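Long-range contacts in ancestral D-type dye decolorizing peroxidase (Geotrichum candidum, PDB 7ANV), which probably uses a haem cofactor and hydrogen peroxide to oxidise dyes and related substrates, as other dye-decolorizing peroxidases do: residues A[361-365]-A[403-408]; A[319-324]-A[347-353]; A[1-5]-A[226-230]. All coordinates share one frame; numbering follows the deposited sequence.

Contact 1: A[361-365]-A[403-408]. With HEM (protoporphyrin IX containing Fe), chain B.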
loop_
_atom_site.group_PDB
_atom_site.type_symbol
_atom_site.label_atom_id
_atom_site.label_comp_id
_atom_site.label_asym_id
_atom_site.label_seq_id
_atom_site.Cartn_x
_atom_site.Cartn_y
_atom_site.Cartn_z
ATOM N N GLU A 361 -8.634 -5.946 -14.285
ATOM C CA GLU A 361 -7.844 -6.831 -13.398
ATOM C C GLU A 361 -6.408 -6.301 -13.400
ATOM O O GLU A 361 -5.756 -6.442 -12.379
ATOM C CB GLU A 361 -7.925 -8.317 -13.804
ATOM C CG GLU A 361 -6.997 -8.735 -14.943
ATOM C CD GLU A 361 -6.791 -10.220 -15.172
ATOM O OE1 GLU A 361 -6.048 -10.591 -16.169
ATOM O OE2 GLU A 361 -7.342 -11.003 -14.399
ATOM N N SER A 362 -5.926 -5.646 -14.461
ATOM C CA SER A 362 -4.454 -5.389 -14.571
ATOM C C SER A 362 -4.006 -4.304 -13.589
ATOM O O SER A 362 -2.780 -4.136 -13.412
ATOM C CB SER A 362 -4.035 -5.037 -15.973
ATOM O OG SER A 362 -4.695 -3.859 -16.386
ATOM N N ARG A 363 -4.950 -3.515 -13.047
ATOM C CA ARG A 363 -4.660 -2.358 -12.191
ATOM C C ARG A 363 -4.680 -2.768 -10.720
ATOM O O ARG A 363 -4.515 -1.870 -9.860
ATOM C CB ARG A 363 -5.677 -1.230 -12.387
ATOM C CG ARG A 363 -5.919 -0.841 -13.829
ATOM C CD ARG A 363 -4.627 -0.514 -14.482
ATOM N NE ARG A 363 -4.872 0.051 -15.802
ATOM C CZ ARG A 363 -3.900 0.265 -16.673
ATOM N NH1 ARG A 363 -2.658 -0.020 -16.330
ATOM N NH2 ARG A 363 -4.164 0.748 -17.878
ATOM N N ARG A 364 -4.911 -4.037 -10.396
ATOM C CA ARG A 364 -5.099 -4.434 -8.987
ATOM C C ARG A 364 -3.740 -4.645 -8.313
ATOM O O ARG A 364 -2.803 -5.114 -8.979
ATOM C CB ARG A 364 -5.970 -5.686 -8.889
ATOM C CG ARG A 364 -7.364 -5.510 -9.489
ATOM C CD ARG A 364 -8.132 -4.383 -8.842
ATOM N NE ARG A 364 -8.323 -4.539 -7.416
ATOM C CZ ARG A 364 -9.275 -5.286 -6.849
ATOM N NH1 ARG A 364 -10.131 -5.973 -7.598
ATOM N NH2 ARG A 364 -9.337 -5.400 -5.537
ATOM N N ILE A 365 -3.681 -4.288 -7.041
ATOM C CA ILE A 365 -2.479 -4.490 -6.181
ATOM C C ILE A 365 -2.882 -5.227 -4.911
ATOM O O ILE A 365 -4.057 -5.152 -4.476
ATOM C CB ILE A 365 -1.794 -3.150 -5.881
ATOM C CG1 ILE A 365 -2.691 -2.202 -5.096
ATOM C CG2 ILE A 365 -1.284 -2.548 -7.189
ATOM C CD1 ILE A 365 -2.001 -0.953 -4.613
ATOM N N ASN A 403 1.562 -0.820 -14.233
ATOM C CA ASN A 403 0.118 -1.115 -14.331
ATOM C C ASN A 403 -0.581 -0.940 -12.987
ATOM O O ASN A 403 -1.801 -0.687 -12.989
ATOM C CB ASN A 403 -0.142 -2.539 -14.822
ATOM C CG ASN A 403 0.145 -2.725 -16.287
ATOM O OD1 ASN A 403 0.321 -1.750 -17.005
ATOM N ND2 ASN A 403 0.197 -3.972 -16.739
ATOM N N GLY A 404 0.151 -1.157 -11.889
ATOM C CA GLY A 404 -0.359 -1.131 -10.512
ATOM C C GLY A 404 -0.087 0.168 -9.810
ATOM O O GLY A 404 -0.719 1.196 -10.181
ATOM N N PHE A 405 0.808 0.148 -8.828
ATOM C CA PHE A 405 1.125 1.320 -7.985
ATOM C C PHE A 405 1.216 2.601 -8.843
ATOM O O PHE A 405 0.592 3.608 -8.495
ATOM C CB PHE A 405 2.432 1.128 -7.223
ATOM C CG PHE A 405 2.879 2.395 -6.562
ATOM C CD1 PHE A 405 2.230 2.884 -5.450
ATOM C CD2 PHE A 405 3.920 3.131 -7.081
ATOM C CE1 PHE A 405 2.634 4.059 -4.848
ATOM C CE2 PHE A 405 4.345 4.283 -6.455
ATOM C CZ PHE A 405 3.682 4.775 -5.356
ATOM N N GLN A 406 2.035 2.612 -9.884
ATOM C CA GLN A 406 2.290 3.877 -10.635
ATOM C C GLN A 406 1.000 4.387 -11.295
ATOM O O GLN A 406 0.778 5.610 -11.342
ATOM C CB GLN A 406 3.335 3.703 -11.717
ATOM C CG GLN A 406 4.765 3.686 -11.206
ATOM C CD GLN A 406 5.722 3.557 -12.365
ATOM O OE1 GLN A 406 5.534 2.737 -13.251
ATOM N NE2 GLN A 406 6.741 4.402 -12.414
ATOM N N PHE A 407 0.216 3.491 -11.868
ATOM C CA PHE A 407 -1.018 3.863 -12.588
ATOM C C PHE A 407 -2.016 4.439 -11.586
ATOM O O PHE A 407 -2.627 5.489 -11.824
ATOM C CB PHE A 407 -1.551 2.653 -13.338
ATOM C CG PHE A 407 -2.388 3.057 -14.518
ATOM C CD1 PHE A 407 -1.805 3.402 -15.721
ATOM C CD2 PHE A 407 -3.761 3.154 -14.394
ATOM C CE1 PHE A 407 -2.576 3.775 -16.813
ATOM C CE2 PHE A 407 -4.537 3.546 -15.488
ATOM C CZ PHE A 407 -3.943 3.883 -16.673
ATOM N N ILE A 408 -2.213 3.730 -10.472
ATOM C CA ILE A 408 -3.128 4.151 -9.391
ATOM C C ILE A 408 -2.733 5.524 -8.896
ATOM O O ILE A 408 -3.628 6.421 -8.844
ATOM C CB ILE A 408 -3.173 3.117 -8.268
ATOM C CG1 ILE A 408 -3.717 1.790 -8.785
ATOM C CG2 ILE A 408 -4.003 3.674 -7.116
ATOM C CD1 ILE A 408 -3.452 0.640 -7.832
HETATM C CHA HEM B . -7.739 1.248 0.589
HETATM C CHB HEM B . -5.884 4.474 3.691
HETATM C CHC HEM B . -2.054 5.093 0.690
HETATM C CHD HEM B . -4.176 2.164 -2.535
HETATM C C1A HEM B . -7.544 2.064 1.688
HETATM C C2A HEM B . -8.415 2.140 2.802
HETATM C C3A HEM B . -7.911 3.057 3.669
HETATM C C4A HEM B . -6.697 3.536 3.106
HETATM C CMA HEM B . -8.486 3.465 5.016
HETATM C CAA HEM B . -9.736 1.397 2.976
HETATM C CBA HEM B . -9.616 -0.053 3.411
HETATM C CGA HEM B . -9.846 -1.048 2.310
HETATM O O1A HEM B . -10.690 -0.933 1.403
HETATM O O2A HEM B . -9.186 -2.037 2.333
HETATM C C1B HEM B . -4.671 4.913 3.126
HETATM C C2B HEM B . -3.779 5.825 3.774
HETATM C C3B HEM B . -2.695 5.996 2.964
HETATM C C4B HEM B . -2.941 5.145 1.767
HETATM C CMB HEM B . -3.990 6.491 5.106
HETATM C CAB HEM B . -1.456 6.786 3.154
HETATM C CBB HEM B . -0.958 7.178 4.353
HETATM C C1C HEM B . -2.306 4.364 -0.482
HETATM C C2C HEM B . -1.511 4.354 -1.639
HETATM C C3C HEM B . -2.150 3.540 -2.558
HETATM C C4C HEM B . -3.329 3.049 -1.937
HETATM C CMC HEM B . -0.201 5.109 -1.814
HETATM C CAC HEM B . -1.795 3.184 -3.933
HETATM C CBC HEM B . -1.009 3.937 -4.689
HETATM C C1D HEM B . -5.294 1.643 -1.883
HETATM C C2D HEM B . -6.115 0.614 -2.542
HETATM C C3D HEM B . -7.117 0.379 -1.668
HETATM C C4D HEM B . -6.892 1.258 -0.499
HETATM C CMD HEM B . -5.942 -0.077 -3.891
HETATM C CAD HEM B . -8.251 -0.608 -1.848
HETATM C CBD HEM B . -9.413 -0.041 -2.682
HETATM C CGD HEM B . -10.453 -1.086 -2.959
HETATM O O1D HEM B . -11.646 -0.743 -2.761
HETATM O O2D HEM B . -10.151 -2.220 -3.412
HETATM N NA HEM B . -6.473 2.927 1.886
HETATM N NB HEM B . -4.126 4.529 1.961
HETATM N NC HEM B . -3.438 3.605 -0.686
HETATM N ND HEM B . -5.795 2.039 -0.688
HETATM FE FE HEM B . -5.035 3.277 0.580
HETATM O O HOH W 1 -0.738 -5.856 -14.630
#
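Arg363 and Gly404 bring the two backbones to within 4.8 Å between their CA atoms, where a type I turn from Glu361 to Arg364 meets the N-cap position of a helix. No direct hydrogen bond crosses the contact; instead Arg363 CA lies 3.4 Å from Asn403 O in a CA-H...O contact, and a water bridges Ser362 O to the side-chain ND2 of Asn403. The chain of Arg363 bends at chi2 (-54°) and then runs out over Phe407, on whose face the guanidinium lies flat, CZ standing 3.5 Å from the ring centroid with the planes only 4° apart: a parallel cation-pi stack. Ser362 OG, bonded to Ser359 O, lies toward the rim of the opposite guanidinium face. Nearer the haem, Ile365 and Ile408 meet tip to tip through their CD1 atoms (3.9 Å), while Ile365 CG2 rests on Gly404 CA at 3.7 Å, where a CB on Gly404 would collide with it. Phe405 CD1 and Ile408 CG2 touch the haem vinyl atom CBC, so the helix start forms part of the cofactor pocket. The contact thus sets the loop between helix 357-361 and strand 366-372 against the start of helix 405-413, with Ile365 and Phe405 both packing on strand 391-398.

Contact 2: A[319-324]-A[347-353]; sequences NNFRFD and NPRADLE. With HEM (protoporphyrin IX containing Fe), chain B.
The guanidinium of Arg349 lies flat on the ring of Phe321, the two planes 10° apart and their centres 3.8 Å apart, in a cation-pi stack. Its chain, extended from CG to NE, carries the group past Phe323, whose ring is turned 69° to the guanidinium and has Pro348 O at its edge. Around the edge of the guanidinium, NH1 donates to Phe321 O (2.9 Å), while NH2 serves both Asn319 OD1 (2.8 Å) and the haem propionate oxygen O1D (2.9 Å). The Asn319 amide stands steeply to the guanidinium, at 79°. With the guanidinium removed, as by an alanine here, propionate O1D and Asn319 OD1 would probably lose this donor, and the face of Phe321 its stacked partner. The other oxygen of the same propionate, O2D, accepts from Asn347 ND2 (3.0 Å), and Asn347 OD1 closes an Asx turn onto Arg349 N. Farther out, Ala350 N donates to Arg322 O, and in one of its two conformers Arg322 reaches Glu353 OE1 through a long, weak hydrogen bond within a salt bridge. Both loops flank helix 342-346: Phe321 touches Ile343, Asp351 is paired with Arg344, and Pro348 and Leu352 lean on Trp412 of helix 405-413.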
loop_
_atom_site.group_PDB
_atom_site.type_symbol
_atom_site.label_atom_id
_atom_site.label_comp_id
_atom_site.label_asym_id
_atom_site.label_seq_id
_atom_site.Cartn_x
_atom_site.Cartn_y
_atom_site.Cartn_z
ATOM N N ASN A 319 -17.761 -5.528 1.385
ATOM C CA ASN A 319 -17.074 -5.219 0.106
ATOM C C ASN A 319 -18.064 -5.359 -1.053
ATOM O O ASN A 319 -17.643 -5.265 -2.202
ATOM C CB ASN A 319 -15.858 -6.116 -0.107
ATOM C CG ASN A 319 -14.765 -5.393 -0.860
ATOM O OD1 ASN A 319 -14.732 -4.172 -0.881
ATOM N ND2 ASN A 319 -13.902 -6.150 -1.515
ATOM N N ASN A 320 -19.345 -5.583 -0.750
ATOM C CA ASN A 320 -20.328 -5.947 -1.791
ATOM C C ASN A 320 -20.936 -4.681 -2.393
ATOM O O ASN A 320 -22.154 -4.408 -2.161
ATOM C CB ASN A 320 -21.398 -6.869 -1.242
ATOM C CG ASN A 320 -22.208 -7.485 -2.357
ATOM O OD1 ASN A 320 -21.806 -7.448 -3.513
ATOM N ND2 ASN A 320 -23.363 -8.017 -2.031
ATOM N N PHE A 321 -20.133 -3.902 -3.107
ATOM C CA PHE A 321 -20.604 -2.664 -3.791
ATOM C C PHE A 321 -19.727 -2.461 -5.018
ATOM O O PHE A 321 -18.588 -3.018 -5.062
ATOM C CB PHE A 321 -20.544 -1.434 -2.880
ATOM C CG PHE A 321 -19.170 -1.124 -2.362
ATOM C CD1 PHE A 321 -18.658 -1.797 -1.263
ATOM C CD2 PHE A 321 -18.349 -0.186 -2.994
ATOM C CE1 PHE A 321 -17.378 -1.554 -0.801
ATOM C CE2 PHE A 321 -17.049 0.022 -2.550
ATOM C CZ PHE A 321 -16.567 -0.634 -1.434
ATOM N N ARG A 322 -20.216 -1.684 -5.988
ATOM C CA ARG A 322 -19.412 -1.396 -7.194
ATOM C C ARG A 322 -19.639 0.027 -7.725
ATOM O O ARG A 322 -19.173 0.278 -8.829
ATOM C CB ARG A 322 -19.733 -2.465 -8.239
ATOM C CG ARG A 322 -21.133 -2.388 -8.800
ATOM C CD ARG A 322 -21.384 -3.617 -9.669
ATOM N NE ARG A 322 -20.401 -3.651 -10.734
ATOM C CZ ARG A 322 -20.662 -3.400 -12.015
ATOM N NH1 ARG A 322 -21.890 -3.096 -12.382
ATOM N NH2 ARG A 322 -19.680 -3.445 -12.914
ATOM N N PHE A 323 -20.297 0.914 -6.972
ATOM C CA PHE A 323 -20.645 2.283 -7.436
ATOM C C PHE A 323 -21.602 2.155 -8.637
ATOM O O PHE A 323 -21.382 2.797 -9.669
ATOM C CB PHE A 323 -19.369 3.078 -7.784
ATOM C CG PHE A 323 -18.270 3.026 -6.753
ATOM C CD1 PHE A 323 -18.518 3.388 -5.435
ATOM C CD2 PHE A 323 -16.986 2.601 -7.089
ATOM C CE1 PHE A 323 -17.535 3.302 -4.466
ATOM C CE2 PHE A 323 -15.991 2.546 -6.125
ATOM C CZ PHE A 323 -16.257 2.932 -4.815
ATOM N N ASP A 324 -22.608 1.292 -8.550
ATOM C CA ASP A 324 -23.521 1.066 -9.718
ATOM C C ASP A 324 -24.941 1.549 -9.453
ATOM O O ASP A 324 -25.805 1.294 -10.369
ATOM C CB ASP A 324 -23.552 -0.399 -10.171
ATOM C CG ASP A 324 -24.063 -1.367 -9.119
ATOM O OD1 ASP A 324 -24.451 -0.887 -8.014
ATOM O OD2 ASP A 324 -24.070 -2.605 -9.417
ATOM N N ASN A 347 -9.537 1.856 -6.604
ATOM C CA ASN A 347 -10.279 0.721 -7.210
ATOM C C ASN A 347 -11.596 1.258 -7.761
ATOM O O ASN A 347 -12.585 1.337 -7.027
ATOM C CB ASN A 347 -10.516 -0.400 -6.195
ATOM C CG ASN A 347 -11.274 -1.530 -6.836
ATOM O OD1 ASN A 347 -11.612 -1.495 -8.041
ATOM N ND2 ASN A 347 -11.646 -2.477 -6.028
ATOM N N PRO A 348 -11.605 1.730 -9.024
ATOM C CA PRO A 348 -12.776 2.401 -9.622
ATOM C C PRO A 348 -14.024 1.523 -9.800
ATOM O O PRO A 348 -15.113 2.096 -10.018
ATOM C CB PRO A 348 -12.269 2.887 -10.976
ATOM C CG PRO A 348 -10.778 3.047 -10.738
ATOM C CD PRO A 348 -10.407 1.861 -9.878
ATOM N N ARG A 349 -13.895 0.199 -9.637
ATOM C CA ARG A 349 -15.053 -0.738 -9.742
ATOM C C ARG A 349 -15.827 -0.400 -11.017
ATOM O O ARG A 349 -15.195 -0.341 -12.109
ATOM C CB ARG A 349 -15.845 -0.721 -8.428
ATOM C CG ARG A 349 -15.022 -1.107 -7.207
ATOM C CD ARG A 349 -15.841 -1.291 -5.912
ATOM N NE ARG A 349 -14.902 -1.465 -4.822
ATOM C CZ ARG A 349 -14.930 -2.406 -3.901
ATOM N NH1 ARG A 349 -15.967 -3.224 -3.808
ATOM N NH2 ARG A 349 -13.956 -2.444 -2.996
ATOM N N ALA A 350 -17.145 -0.158 -10.946
ATOM C CA ALA A 350 -17.977 -0.006 -12.157
ATOM C C ALA A 350 -17.623 1.282 -12.913
ATOM O O ALA A 350 -18.047 1.417 -14.037
ATOM C CB ALA A 350 -19.446 -0.054 -11.826
ATOM N N ASP A 351 -16.904 2.239 -12.323
ATOM C CA ASP A 351 -16.470 3.448 -13.066
ATOM C C ASP A 351 -15.656 3.065 -14.307
ATOM O O ASP A 351 -15.598 3.898 -15.264
ATOM C CB ASP A 351 -15.669 4.405 -12.190
ATOM C CG ASP A 351 -16.470 5.070 -11.094
ATOM O OD1 ASP A 351 -17.687 4.853 -11.052
ATOM O OD2 ASP A 351 -15.837 5.766 -10.234
ATOM N N LEU A 352 -15.064 1.881 -14.308
ATOM C CA LEU A 352 -14.324 1.403 -15.491
ATOM C C LEU A 352 -14.875 0.060 -15.943
ATOM O O LEU A 352 -14.817 -0.165 -17.126
ATOM C CB LEU A 352 -12.846 1.223 -15.169
ATOM C CG LEU A 352 -12.095 2.514 -14.894
ATOM C CD1 LEU A 352 -10.636 2.232 -14.719
ATOM C CD2 LEU A 352 -12.305 3.542 -15.988
ATOM N N GLU A 353 -15.486 -0.734 -15.052
ATOM C CA GLU A 353 -15.954 -2.127 -15.350
ATOM C C GLU A 353 -17.174 -1.975 -16.267
ATOM O O GLU A 353 -18.300 -1.820 -15.795
ATOM C CB GLU A 353 -16.252 -2.968 -14.093
ATOM C CG GLU A 353 -15.088 -3.254 -13.148
ATOM C CD GLU A 353 -15.477 -3.770 -11.756
ATOM O OE1 GLU A 353 -16.694 -3.750 -11.407
ATOM O OE2 GLU A 353 -14.561 -4.190 -11.009
HETATM C CHA HEM B . -7.739 1.248 0.589
HETATM C CHB HEM B . -5.884 4.474 3.691
HETATM C CHC HEM B . -2.054 5.093 0.690
HETATM C CHD HEM B . -4.176 2.164 -2.535
HETATM C C1A HEM B . -7.544 2.064 1.688
HETATM C C2A HEM B . -8.415 2.140 2.802
HETATM C C3A HEM B . -7.911 3.057 3.669
HETATM C C4A HEM B . -6.697 3.536 3.106
HETATM C CMA HEM B . -8.486 3.465 5.016
HETATM C CAA HEM B . -9.736 1.397 2.976
HETATM C CBA HEM B . -9.616 -0.053 3.411
HETATM C CGA HEM B . -9.846 -1.048 2.310
HETATM O O1A HEM B . -10.690 -0.933 1.403
HETATM O O2A HEM B . -9.186 -2.037 2.333
HETATM C C1B HEM B . -4.671 4.913 3.126
HETATM C C2B HEM B . -3.779 5.825 3.774
HETATM C C3B HEM B . -2.695 5.996 2.964
HETATM C C4B HEM B . -2.941 5.145 1.767
HETATM C CMB HEM B . -3.990 6.491 5.106
HETATM C CAB HEM B . -1.456 6.786 3.154
HETATM C CBB HEM B . -0.958 7.178 4.353
HETATM C C1C HEM B . -2.306 4.364 -0.482
HETATM C C2C HEM B . -1.511 4.354 -1.639
HETATM C C3C HEM B . -2.150 3.540 -2.558
HETATM C C4C HEM B . -3.329 3.049 -1.937
HETATM C CMC HEM B . -0.201 5.109 -1.814
HETATM C CAC HEM B . -1.795 3.184 -3.933
HETATM C CBC HEM B . -1.009 3.937 -4.689
HETATM C C1D HEM B . -5.294 1.643 -1.883
HETATM C C2D HEM B . -6.115 0.614 -2.542
HETATM C C3D HEM B . -7.117 0.379 -1.668
HETATM C C4D HEM B . -6.892 1.258 -0.499
HETATM C CMD HEM B . -5.942 -0.077 -3.891
HETATM C CAD HEM B . -8.251 -0.608 -1.848
HETATM C CBD HEM B . -9.413 -0.041 -2.682
HETATM C CGD HEM B . -10.453 -1.086 -2.959
HETATM O O1D HEM B . -11.646 -0.743 -2.761
HETATM O O2D HEM B . -10.151 -2.220 -3.412
HETATM N NA HEM B . -6.473 2.927 1.886
HETATM N NB HEM B . -4.126 4.529 1.961
HETATM N NC HEM B . -3.438 3.605 -0.686
HETATM N ND HEM B . -5.795 2.039 -0.688
HETATM FE FE HEM B . -5.035 3.277 0.580
HETATM O O HOH W 2 -19.982 3.626 -11.781
#

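Contact 3: A[1-5]-A[226-230]; sequences APLDL and LVGRD. With SO4 (sulfate ion), chain F.
Arg229 reaches across to the N-terminal residues from the last position of a type II beta turn, Leu226 to Arg229, and the contact joins two surface loops chiefly through this long side chain. At its tip, NH1 donates to Pro2 O at 3.2 Å, approaching from well above the carbonyl plane rather than along a lone pair. Ala1 O is equally near but poorly angled for a bond. Leu3 lays CD2 over the centre of one guanidinium face, 3.8 Å from Arg229 CZ, and the same methyl touches Leu226 CD1 at 3.9 Å; one leucine branch therefore covers both the charged group and the apolar residue at the start of the turn. A water links Pro2 O to Arg229 NH2 as well.

Several features position this first shell. Arg229 bends at chi2 (-68°) before straightening at chi3, which carries the guanidinium to the N-terminal chain, and a salt bridge from NE to Asp245 holds the group as well. The turn itself has Gly228 at positive phi, with Gly228 N bonded to Asp232, while backbone bonds from Val227 to Asp245 and Gly246 tie it to the residues leading into strand 247-256. Leu226 also packs on Ile8, beyond the N-terminal segment.

A sulfate ion, probably picked up from the crystallisation solution, sits beside the arginine and bridges the two loops. Asp230 N donates to O1 of this ion, and the chain's first nitrogen and the arginine converge on one of its other oxygens: Ala1 N and Arg229 NH1 each lie 3.0 Å from sulfate O3.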
loop_
_atom_site.group_PDB
_atom_site.type_symbol
_atom_site.label_atom_id
_atom_site.label_comp_id
_atom_site.label_asym_id
_atom_site.label_seq_id
_atom_site.Cartn_x
_atom_site.Cartn_y
_atom_site.Cartn_z
ATOM N N ALA A 1 -0.928 -24.028 -14.650
ATOM C CA ALA A 1 -0.656 -25.010 -13.555
ATOM C C ALA A 1 -1.092 -24.423 -12.215
ATOM O O ALA A 1 -1.142 -23.190 -12.056
ATOM C CB ALA A 1 0.814 -25.373 -13.526
ATOM N N PRO A 2 -1.401 -25.281 -11.207
ATOM C CA PRO A 2 -1.731 -24.787 -9.876
ATOM C C PRO A 2 -0.531 -23.982 -9.347
ATOM O O PRO A 2 0.595 -24.148 -9.804
ATOM C CB PRO A 2 -2.051 -26.033 -9.035
ATOM C CG PRO A 2 -1.492 -27.207 -9.847
ATOM C CD PRO A 2 -1.474 -26.746 -11.292
ATOM N N LEU A 3 -0.803 -23.080 -8.431
ATOM C CA LEU A 3 0.277 -22.300 -7.783
ATOM C C LEU A 3 1.012 -23.204 -6.801
ATOM O O LEU A 3 0.329 -23.961 -6.048
ATOM C CB LEU A 3 -0.341 -21.118 -7.057
ATOM C CG LEU A 3 -1.102 -20.147 -7.931
ATOM C CD1 LEU A 3 -1.864 -19.159 -7.061
ATOM C CD2 LEU A 3 -0.160 -19.424 -8.872
ATOM N N ASP A 4 2.340 -23.143 -6.796
ATOM C CA ASP A 4 3.124 -23.858 -5.775
ATOM C C ASP A 4 3.379 -22.853 -4.669
ATOM O O ASP A 4 4.269 -22.007 -4.803
ATOM C CB ASP A 4 4.385 -24.474 -6.344
ATOM C CG ASP A 4 5.287 -25.046 -5.280
ATOM O OD1 ASP A 4 4.844 -25.198 -4.049
ATOM O OD2 ASP A 4 6.445 -25.274 -5.664
ATOM N N LEU A 5 2.585 -22.937 -3.620
ATOM C CA LEU A 5 2.633 -21.894 -2.580
ATOM C C LEU A 5 3.918 -22.026 -1.762
ATOM O O LEU A 5 4.229 -21.080 -1.065
ATOM C CB LEU A 5 1.396 -22.019 -1.711
ATOM C CG LEU A 5 0.052 -21.809 -2.401
ATOM C CD1 LEU A 5 -1.031 -21.822 -1.339
ATOM C CD2 LEU A 5 0.015 -20.531 -3.188
ATOM N N LEU A 226 1.963 -12.226 -9.768
ATOM C CA LEU A 226 3.166 -13.077 -9.902
ATOM C C LEU A 226 3.721 -13.035 -11.317
ATOM O O LEU A 226 2.973 -13.318 -12.282
ATOM C CB LEU A 226 2.798 -14.509 -9.554
ATOM C CG LEU A 226 2.353 -14.765 -8.119
ATOM C CD1 LEU A 226 1.859 -16.221 -8.032
ATOM C CD2 LEU A 226 3.445 -14.482 -7.109
ATOM N N VAL A 227 4.982 -12.648 -11.440
ATOM C CA VAL A 227 5.648 -12.571 -12.764
ATOM C C VAL A 227 5.628 -13.988 -13.358
ATOM O O VAL A 227 5.770 -14.976 -12.628
ATOM C CB VAL A 227 7.065 -11.979 -12.630
ATOM C CG1 VAL A 227 7.842 -12.099 -13.916
ATOM C CG2 VAL A 227 7.015 -10.539 -12.189
ATOM N N GLY A 228 5.291 -14.096 -14.632
ATOM C CA GLY A 228 5.395 -15.356 -15.376
ATOM C C GLY A 228 4.180 -16.240 -15.254
ATOM O O GLY A 228 4.195 -17.294 -15.861
ATOM N N ARG A 229 3.150 -15.829 -14.531
ATOM C CA ARG A 229 1.904 -16.607 -14.428
ATOM C C ARG A 229 0.856 -16.008 -15.369
ATOM O O ARG A 229 1.025 -14.883 -15.890
ATOM C CB ARG A 229 1.447 -16.662 -12.973
ATOM C CG ARG A 229 2.292 -17.571 -12.099
ATOM C CD ARG A 229 2.174 -19.061 -12.408
ATOM N NE ARG A 229 2.844 -19.767 -11.328
ATOM C CZ ARG A 229 2.618 -21.009 -10.947
ATOM N NH1 ARG A 229 1.697 -21.743 -11.562
ATOM N NH2 ARG A 229 3.326 -21.518 -9.951
ATOM N N ASP A 230 -0.200 -16.780 -15.602
ATOM C CA ASP A 230 -1.323 -16.407 -16.497
ATOM C C ASP A 230 -1.812 -15.009 -16.135
ATOM O O ASP A 230 -2.217 -14.758 -14.973
ATOM C CB ASP A 230 -2.451 -17.435 -16.379
ATOM C CG ASP A 230 -3.644 -17.161 -17.290
ATOM O OD1 ASP A 230 -3.420 -16.843 -18.470
ATOM O OD2 ASP A 230 -4.790 -17.226 -16.789
HETATM S S SO4 F . -0.037 -20.423 -15.100
HETATM O O1 SO4 F . -0.651 -19.526 -14.145
HETATM O O2 SO4 F . -1.059 -20.993 -15.947
HETATM O O3 SO4 F . 0.635 -21.475 -14.394
HETATM O O4 SO4 F . 0.889 -19.718 -15.924
HETATM O O HOH W 3 3.777 -24.365 -10.334
#

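In the fold
Contacts 1 and 2 both belong to the haem pocket and follow one another along the chain within the C-terminal part of the Dyp-type peroxidase sequence. Their centres lie 15 Å apart, and they touch where Arg364 NH2 packs 3.8 Å from Asn347 ND2, close to the propionate that contact 2 holds. Contact 1 meets the cofactor mainly at a vinyl group, contact 2 at a propionate, so the two address different parts of its rim; Arg293, Arg367, Ser202 and Ile201 add further hydrogen bonds to it. Contact 3 stands apart at the surface, its nearest atoms about 6 Å from contact 1 and about 17 Å from contact 2, and does not touch the haem.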